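Local coordinates for sensor protein (Rhodopseudomonas palustris, PDB 2OOL) that senses light through a bound bilin in this chromophore-binding part and, as a bacteriophytochrome, probably signals through a histidine kinase elsewhere in the full-length chain, at residues A[151-154]-A[155-159]; A[308-311]-A[312-316]; A[322-325]-A[326-329]. All coordinates share one frame; numbering follows the deposited sequence.

All three contacts are helical i to i+4 packing: contact 1 closes helix 142-157, while contacts 2 and 3 sit near the start and the end of helix 308-332, their centres about 20 Å apart. Contact 2 lies nearest the middle of the chain and is the one with no exposed residue; contacts 1 and 3 are peripheral and mix buried with exposed residues. Contact 1 touches both others: Ile153 packs on Leu316, and Gln324 NE2 bonds weakly to the carbonyls of Gln157 and Ala159. Their chemistry differs with place. Two arginines mark contact 1, a tyrosine and a glutamine carry contact 2, and contact 3 pairs indole with valine. Each reaches the second subunit.

Contact 1: residues A[151-154]-A[155-159]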
loop_
_atom_site.group_PDB
_atom_site.type_symbol
_atom_site.label_atom_id
_atom_site.label_comp_id
_atom_site.label_asym_id
_atom_site.label_seq_id
_atom_site.Cartn_x
_atom_site.Cartn_y
_atom_site.Cartn_z
ATOM N N VAL A 151 -4.607 -6.369 -1.991
ATOM C CA VAL A 151 -5.276 -7.654 -2.192
ATOM C C VAL A 151 -4.615 -8.731 -1.311
ATOM O O VAL A 151 -5.296 -9.556 -0.747
ATOM C CB VAL A 151 -5.519 -8.069 -3.717
ATOM C CG1 VAL A 151 -5.658 -6.853 -4.645
ATOM C CG2 VAL A 151 -4.503 -9.105 -4.251
ATOM N N ALA A 152 -3.299 -8.677 -1.144
ATOM C CA ALA A 152 -2.578 -9.560 -0.191
ATOM C C ALA A 152 -3.077 -9.433 1.266
ATOM O O ALA A 152 -3.313 -10.439 1.913
ATOM C CB ALA A 152 -1.084 -9.303 -0.256
ATOM N N ILE A 153 -3.210 -8.215 1.782
ATOM C CA ILE A 153 -3.707 -7.995 3.158
ATOM C C ILE A 153 -5.100 -8.610 3.336
ATOM O O ILE A 153 -5.396 -9.256 4.328
ATOM C CB ILE A 153 -3.849 -6.487 3.497
ATOM C CG1 ILE A 153 -2.496 -5.825 3.725
ATOM C CG2 ILE A 153 -4.734 -6.276 4.749
ATOM C CD1 ILE A 153 -2.602 -4.286 3.953
ATOM N N ARG A 154 -5.964 -8.351 2.374
ATOM C CA ARG A 154 -7.296 -8.932 2.372
ATOM C C ARG A 154 -7.295 -10.482 2.329
ATOM O O ARG A 154 -8.118 -11.126 2.992
ATOM C CB ARG A 154 -8.061 -8.360 1.184
ATOM C CG ARG A 154 -9.509 -8.730 1.123
ATOM C CD ARG A 154 -10.007 -8.411 -0.266
ATOM N NE ARG A 154 -9.731 -9.501 -1.204
ATOM C CZ ARG A 154 -9.611 -9.360 -2.526
ATOM N NH1 ARG A 154 -9.694 -8.151 -3.093
ATOM N NH2 ARG A 154 -9.402 -10.439 -3.296
ATOM N N ARG A 155 -6.376 -11.066 1.563
ATOM C CA ARG A 155 -6.291 -12.521 1.437
ATOM C C ARG A 155 -5.752 -13.135 2.710
ATOM O O ARG A 155 -6.230 -14.169 3.172
ATOM C CB ARG A 155 -5.389 -12.931 0.278
ATOM C CG ARG A 155 -6.100 -12.927 -1.048
ATOM C CD ARG A 155 -5.134 -12.957 -2.236
ATOM N NE ARG A 155 -5.878 -12.748 -3.490
ATOM C CZ ARG A 155 -5.353 -12.784 -4.718
ATOM N NH1 ARG A 155 -4.050 -13.040 -4.907
ATOM N NH2 ARG A 155 -6.135 -12.554 -5.763
ATOM N N LEU A 156 -4.741 -12.488 3.262
ATOM C CA LEU A 156 -4.141 -12.927 4.498
ATOM C C LEU A 156 -5.229 -13.001 5.554
ATOM O O LEU A 156 -5.283 -13.947 6.319
ATOM C CB LEU A 156 -3.051 -11.932 4.915
ATOM C CG LEU A 156 -1.643 -12.408 5.246
ATOM C CD1 LEU A 156 -1.214 -13.615 4.525
ATOM C CD2 LEU A 156 -0.618 -11.240 4.986
ATOM N N GLN A 157 -6.143 -12.035 5.539
ATOM C CA GLN A 157 -7.166 -11.930 6.573
ATOM C C GLN A 157 -8.294 -12.954 6.502
ATOM O O GLN A 157 -9.015 -13.114 7.488
ATOM C CB GLN A 157 -7.758 -10.523 6.592
ATOM C CG GLN A 157 -6.768 -9.423 7.030
ATOM C CD GLN A 157 -7.464 -8.305 7.766
ATOM O OE1 GLN A 157 -7.752 -7.237 7.191
ATOM N NE2 GLN A 157 -7.777 -8.551 9.044
ATOM N N THR A 158 -8.462 -13.627 5.356
ATOM C CA THR A 158 -9.367 -14.785 5.260
ATOM C C THR A 158 -8.638 -16.122 5.068
ATOM O O THR A 158 -9.262 -17.102 4.694
ATOM C CB THR A 158 -10.407 -14.617 4.109
ATOM O OG1 THR A 158 -9.734 -14.320 2.879
ATOM C CG2 THR A 158 -11.450 -13.517 4.441
ATOM N N ALA A 159 -7.333 -16.173 5.329
ATOM C CA ALA A 159 -6.576 -17.434 5.317
ATOM C C ALA A 159 -7.097 -18.366 6.407
ATOM O O ALA A 159 -7.243 -17.940 7.553
ATOM C CB ALA A 159 -5.089 -17.158 5.545
#
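Val151 and Arg155 run side by side along the surface of helix 142-157, and the valine methyl CG2 sits over the centre of one face of the guanidinium, 3.8 Å from Arg155 CZ. The arginine reaches back there because its CG stands beside the backbone N (chi1 -83°) and the chain then stays extended to NE. Its CG and CD pass close to Val151 O, which also accepts the Arg155 N-H at 3.0 Å. Arg154 takes another course: its CG is anti to the backbone N (chi1 -173°), and a bend at chi3 swings the guanidinium round to the Arg155 side. Arg154 NH2 and Arg155 NE end 4.2 Å apart, like charges that would be expected to disfavour each other somewhat.

On the side turned to the second subunit, Gln157 lies alongside Ile153. Its CG presses on the Ile153 O at 3.0 Å, a tight approach, and the bend at chi2 brings OE1 to 4.0 Å from Ile153 CG2. That amide oxygen is buried by the contact and has no polar partner in the model. Leu156 N gives a straight bond to Ala152 O at 2.8 Å. Gln157 N still bonds to Ile153 O, but by Thr158 the pattern weakens: its N reaches Arg154 O only weakly, at 3.5 Å. Ile153 and Leu156 pack on Val320 of helix 308-332, and Gln157 also meets Trp323 of the second subunit. This is the last part of a helix in the bundle through which the subunits pair, an assembly characteristic of bacteriophytochrome chromophore-binding domains.

Contact 2: residues A[308-311]-A[312-316]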
loop_
_atom_site.group_PDB
_atom_site.type_symbol
_atom_site.label_atom_id
_atom_site.label_comp_id
_atom_site.label_asym_id
_atom_site.label_seq_id
_atom_site.Cartn_x
_atom_site.Cartn_y
_atom_site.Cartn_z
ATOM N N TYR A 308 13.699 1.781 1.095
ATOM C CA TYR A 308 13.107 1.849 2.408
ATOM C C TYR A 308 11.589 1.600 2.370
ATOM O O TYR A 308 11.032 0.924 3.259
ATOM C CB TYR A 308 13.358 3.207 2.999
ATOM C CG TYR A 308 13.089 3.308 4.468
ATOM C CD1 TYR A 308 14.020 2.858 5.383
ATOM C CD2 TYR A 308 11.925 3.871 4.936
ATOM C CE1 TYR A 308 13.791 2.977 6.739
ATOM C CE2 TYR A 308 11.690 4.000 6.291
ATOM C CZ TYR A 308 12.614 3.539 7.179
ATOM O OH TYR A 308 12.394 3.663 8.540
ATOM N N GLU A 309 10.925 2.196 1.371
ATOM C CA GLU A 309 9.490 2.132 1.248
ATOM C C GLU A 309 9.028 0.694 0.927
ATOM O O GLU A 309 7.996 0.265 1.435
ATOM C CB GLU A 309 8.967 3.094 0.145
ATOM C CG GLU A 309 9.190 4.606 0.397
ATOM C CD GLU A 309 10.467 5.151 -0.248
ATOM O OE1 GLU A 309 11.472 4.398 -0.327
ATOM O OE2 GLU A 309 10.454 6.334 -0.689
ATOM N N VAL A 310 9.791 -0.044 0.121
ATOM C CA VAL A 310 9.488 -1.448 -0.107
ATOM C C VAL A 310 9.632 -2.286 1.168
ATOM O O VAL A 310 8.813 -3.187 1.418
ATOM C CB VAL A 310 10.264 -2.047 -1.281
ATOM C CG1 VAL A 310 9.998 -3.578 -1.384
ATOM C CG2 VAL A 310 9.821 -1.361 -2.611
ATOM N N ARG A 311 10.629 -1.966 1.988
ATOM C CA ARG A 311 10.830 -2.606 3.286
ATOM C C ARG A 311 9.706 -2.286 4.231
ATOM O O ARG A 311 9.264 -3.184 4.954
ATOM C CB ARG A 311 12.231 -2.291 3.883
ATOM C CG ARG A 311 13.343 -2.718 2.899
ATOM C CD ARG A 311 14.763 -2.866 3.407
ATOM N NE ARG A 311 15.265 -1.859 4.326
ATOM C CZ ARG A 311 15.859 -0.711 3.970
ATOM N NH1 ARG A 311 15.956 -0.335 2.692
ATOM N NH2 ARG A 311 16.335 0.089 4.898
ATOM N N GLN A 312 9.192 -1.051 4.224
ATOM C CA GLN A 312 8.033 -0.711 5.035
ATOM C C GLN A 312 6.780 -1.519 4.598
ATOM O O GLN A 312 5.896 -1.795 5.433
ATOM C CB GLN A 312 7.698 0.766 4.972
ATOM C CG GLN A 312 8.694 1.711 5.638
ATOM C CD GLN A 312 8.268 3.163 5.478
ATOM O OE1 GLN A 312 8.113 3.680 4.342
ATOM N NE2 GLN A 312 8.037 3.816 6.597
ATOM N N ALA A 313 6.699 -1.845 3.304
ATOM C CA ALA A 313 5.584 -2.643 2.781
ATOM C C ALA A 313 5.672 -4.088 3.287
ATOM O O ALA A 313 4.703 -4.608 3.773
ATOM C CB ALA A 313 5.534 -2.604 1.261
ATOM N N CYS A 314 6.842 -4.707 3.180
ATOM C CA CYS A 314 7.119 -6.001 3.780
ATOM C C CYS A 314 6.778 -6.072 5.269
ATOM O O CYS A 314 6.319 -7.112 5.743
ATOM C CB CYS A 314 8.591 -6.405 3.555
ATOM S SG CYS A 314 9.108 -6.510 1.759
ATOM N N GLU A 315 7.028 -4.995 6.005
ATOM C CA GLU A 315 6.813 -4.962 7.438
ATOM C C GLU A 315 5.318 -4.962 7.730
ATOM O O GLU A 315 4.861 -5.648 8.639
ATOM C CB GLU A 315 7.478 -3.745 8.082
ATOM C CG GLU A 315 7.372 -3.764 9.592
ATOM C CD GLU A 315 7.934 -2.490 10.255
ATOM O OE1 GLU A 315 8.173 -1.486 9.565
ATOM O OE2 GLU A 315 8.116 -2.492 11.485
ATOM N N LEU A 316 4.590 -4.164 6.945
ATOM C CA LEU A 316 3.130 -4.152 6.973
ATOM C C LEU A 316 2.552 -5.546 6.758
ATOM O O LEU A 316 1.675 -5.996 7.523
ATOM C CB LEU A 316 2.577 -3.208 5.915
ATOM C CG LEU A 316 1.065 -3.072 5.783
ATOM C CD1 LEU A 316 0.374 -2.665 7.093
ATOM C CD2 LEU A 316 0.753 -2.076 4.649
#
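Gln312 lays its amide against the Tyr308 ring one turn earlier, an i to i+4 side-chain pair in the opening turns of helix 308-332, the long last helix that runs along the GAF domain. The amide carbon does most of the touching: Gln312 CD is 3.6 Å from Tyr308 CE2, with ring and amide planes 47° apart, so the groups meet slantwise. Gln312 gets there with CG beside its own backbone N (chi1 -69°) and an extended chain, while the tyrosine ring is thrown anti to its N. Gln312 OE1 comes back over the helix to 3.7 Å from Glu309 CA, and Gln312 N bonds to Tyr308 O at 2.9 Å. With an alanine here the amide would be gone, and the CD2-CE2 side of the Tyr308 ring would probably lose its neighbour on the helix, as would Arg154 of the second subunit, which packs on the glutamine.

Arg311 sends its CB away from 312-316, but its chain bends at chi3 and the guanidinium turns back toward the CD1 side of the Tyr308 ring. NH2 forms a salt bridge with Glu134 of the PAS sheet, and NH1 a hydrogen bond to Val306 O just before the helix. Arg311 O accepts Glu315 N, and the Glu315 carboxylate makes a long, weak ion pair with Arg154 of the second subunit.

The CB of Val310 points away from the next turn, but its carbonyl takes Cys314 N almost straight (170° at the hydrogen). Beside that bond the sulfur lies 4.4 Å from the valine methyl, Cys314 SG to Val310 CG1.

Contact 3: residues A[322-325]-A[326-329]; sequences TWQI and GVLE
Trp323 and Val327 make the aromatic part of this contact, one helical turn apart near the end of helix 308-332. Methyl CG2 of Val327 sits over one face of the indole, displaced toward its rim, in a CH-pi contact 3.8 Å from the centroid of the Trp323 five-membered ring. Its closest ring atom is Trp323 NE1, at 3.4 Å. Both torsions serve the meeting: the indole is anti to the tryptophan N (chi1 174°), leaning on toward the next turn, and valine CG2 stands beside its own N, pointing back. Tryptophan also meets its counterpart, Trp323 of the second subunit, edge-to-face, and packs on Gly326 of that chain.

Apolar and mixed packing comes next. Gln324 OE1 approaches Val327 CG2 at 3.8 Å, while Gln324 NE2 turns to weak bonds with the carbonyls of Gln157 and Ala159, at the end of helix 142-157. Ile325 and Glu329 lie side by side, the carboxylate OE1 resting 3.6 Å from Ile325 CG2. Ile325 itself packs on Ile286 and Trp293 of the GAF sheet.

Among the hydrogen bonds, the first is weak: Gly326 N stands 3.5 Å from Thr322 O, a carbonyl that also accepts from Arg288 NE. The later ones are firm, and Glu329 N to Ile325 O is the shortest, at 2.8 Å and nearly straight (171°). The same Ile325 O takes a second donor, a water that also donates to Glu329 OE1 at 3.3 Å.

The chemistry thus divides by side: the indole, with the valine methyl over one face, serves the dimer interface, isoleucine the sheet, and the glutamate is linked back to the main chain by a long water bridge that is likely to restrain the carboxylate only lightly.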
loop_
_atom_site.group_PDB
_atom_site.type_symbol
_atom_site.label_atom_id
_atom_site.label_comp_id
_atom_site.label_asym_id
_atom_site.label_seq_id
_atom_site.Cartn_x
_atom_site.Cartn_y
_atom_site.Cartn_z
ATOM N N THR A 322 1.179 -11.479 11.328
ATOM C CA THR A 322 1.270 -11.611 12.781
ATOM C C THR A 322 -0.102 -11.655 13.447
ATOM O O THR A 322 -0.381 -12.550 14.245
ATOM C CB THR A 322 2.122 -10.472 13.360
ATOM O OG1 THR A 322 3.392 -10.447 12.675
ATOM C CG2 THR A 322 2.327 -10.638 14.882
ATOM N N TRP A 323 -0.981 -10.726 13.103
ATOM C CA TRP A 323 -2.358 -10.767 13.611
ATOM C C TRP A 323 -3.103 -12.066 13.255
ATOM O O TRP A 323 -3.836 -12.628 14.089
ATOM C CB TRP A 323 -3.147 -9.603 13.041
ATOM C CG TRP A 323 -4.572 -9.631 13.375
ATOM C CD1 TRP A 323 -5.593 -9.995 12.567
ATOM C CD2 TRP A 323 -5.153 -9.260 14.623
ATOM N NE1 TRP A 323 -6.783 -9.891 13.235
ATOM C CE2 TRP A 323 -6.542 -9.448 14.505
ATOM C CE3 TRP A 323 -4.630 -8.806 15.840
ATOM C CZ2 TRP A 323 -7.430 -9.183 15.556
ATOM C CZ3 TRP A 323 -5.517 -8.532 16.887
ATOM C CH2 TRP A 323 -6.897 -8.728 16.736
ATOM N N GLN A 324 -2.937 -12.533 12.019
ATOM C CA GLN A 324 -3.650 -13.713 11.576
ATOM C C GLN A 324 -3.138 -15.008 12.211
ATOM O O GLN A 324 -3.909 -15.945 12.431
ATOM C CB GLN A 324 -3.638 -13.832 10.059
ATOM C CG GLN A 324 -4.726 -14.782 9.512
ATOM C CD GLN A 324 -6.161 -14.236 9.594
ATOM O OE1 GLN A 324 -6.425 -13.154 10.137
ATOM N NE2 GLN A 324 -7.080 -14.977 9.021
ATOM N N ILE A 325 -1.850 -15.073 12.488
ATOM C CA ILE A 325 -1.282 -16.183 13.255
ATOM C C ILE A 325 -2.064 -16.370 14.547
ATOM O O ILE A 325 -2.499 -17.484 14.862
ATOM C CB ILE A 325 0.200 -15.924 13.607
ATOM C CG1 ILE A 325 1.087 -16.162 12.368
ATOM C CG2 ILE A 325 0.601 -16.831 14.761
ATOM C CD1 ILE A 325 2.476 -15.508 12.381
ATOM N N GLY A 326 -2.258 -15.262 15.260
ATOM C CA GLY A 326 -3.023 -15.232 16.486
ATOM C C GLY A 326 -4.466 -15.658 16.293
ATOM O O GLY A 326 -4.968 -16.497 17.052
ATOM N N VAL A 327 -5.129 -15.102 15.275
ATOM C CA VAL A 327 -6.526 -15.472 14.968
ATOM C C VAL A 327 -6.627 -16.976 14.752
ATOM O O VAL A 327 -7.579 -17.617 15.229
ATOM C CB VAL A 327 -7.090 -14.715 13.744
ATOM C CG1 VAL A 327 -8.540 -15.071 13.522
ATOM C CG2 VAL A 327 -6.951 -13.189 13.923
ATOM N N LEU A 328 -5.650 -17.542 14.051
ATOM C CA LEU A 328 -5.640 -18.978 13.766
ATOM C C LEU A 328 -5.353 -19.828 15.012
ATOM O O LEU A 328 -6.052 -20.803 15.259
ATOM C CB LEU A 328 -4.658 -19.302 12.634
ATOM C CG LEU A 328 -5.139 -18.840 11.252
ATOM C CD1 LEU A 328 -4.079 -19.041 10.184
ATOM C CD2 LEU A 328 -6.456 -19.547 10.849
ATOM N N GLU A 329 -4.337 -19.450 15.785
ATOM C CA GLU A 329 -4.027 -20.094 17.071
ATOM C C GLU A 329 -5.290 -20.124 17.941
ATOM O O GLU A 329 -5.768 -21.210 18.318
ATOM C CB GLU A 329 -2.829 -19.399 17.790
ATOM C CG GLU A 329 -1.495 -20.230 17.757
ATOM C CD GLU A 329 -0.169 -19.417 17.750
ATOM O OE1 GLU A 329 0.717 -19.739 16.886
ATOM O OE2 GLU A 329 0.006 -18.490 18.600
HETATM O O HOH W 1 -1.144 -19.862 14.222
#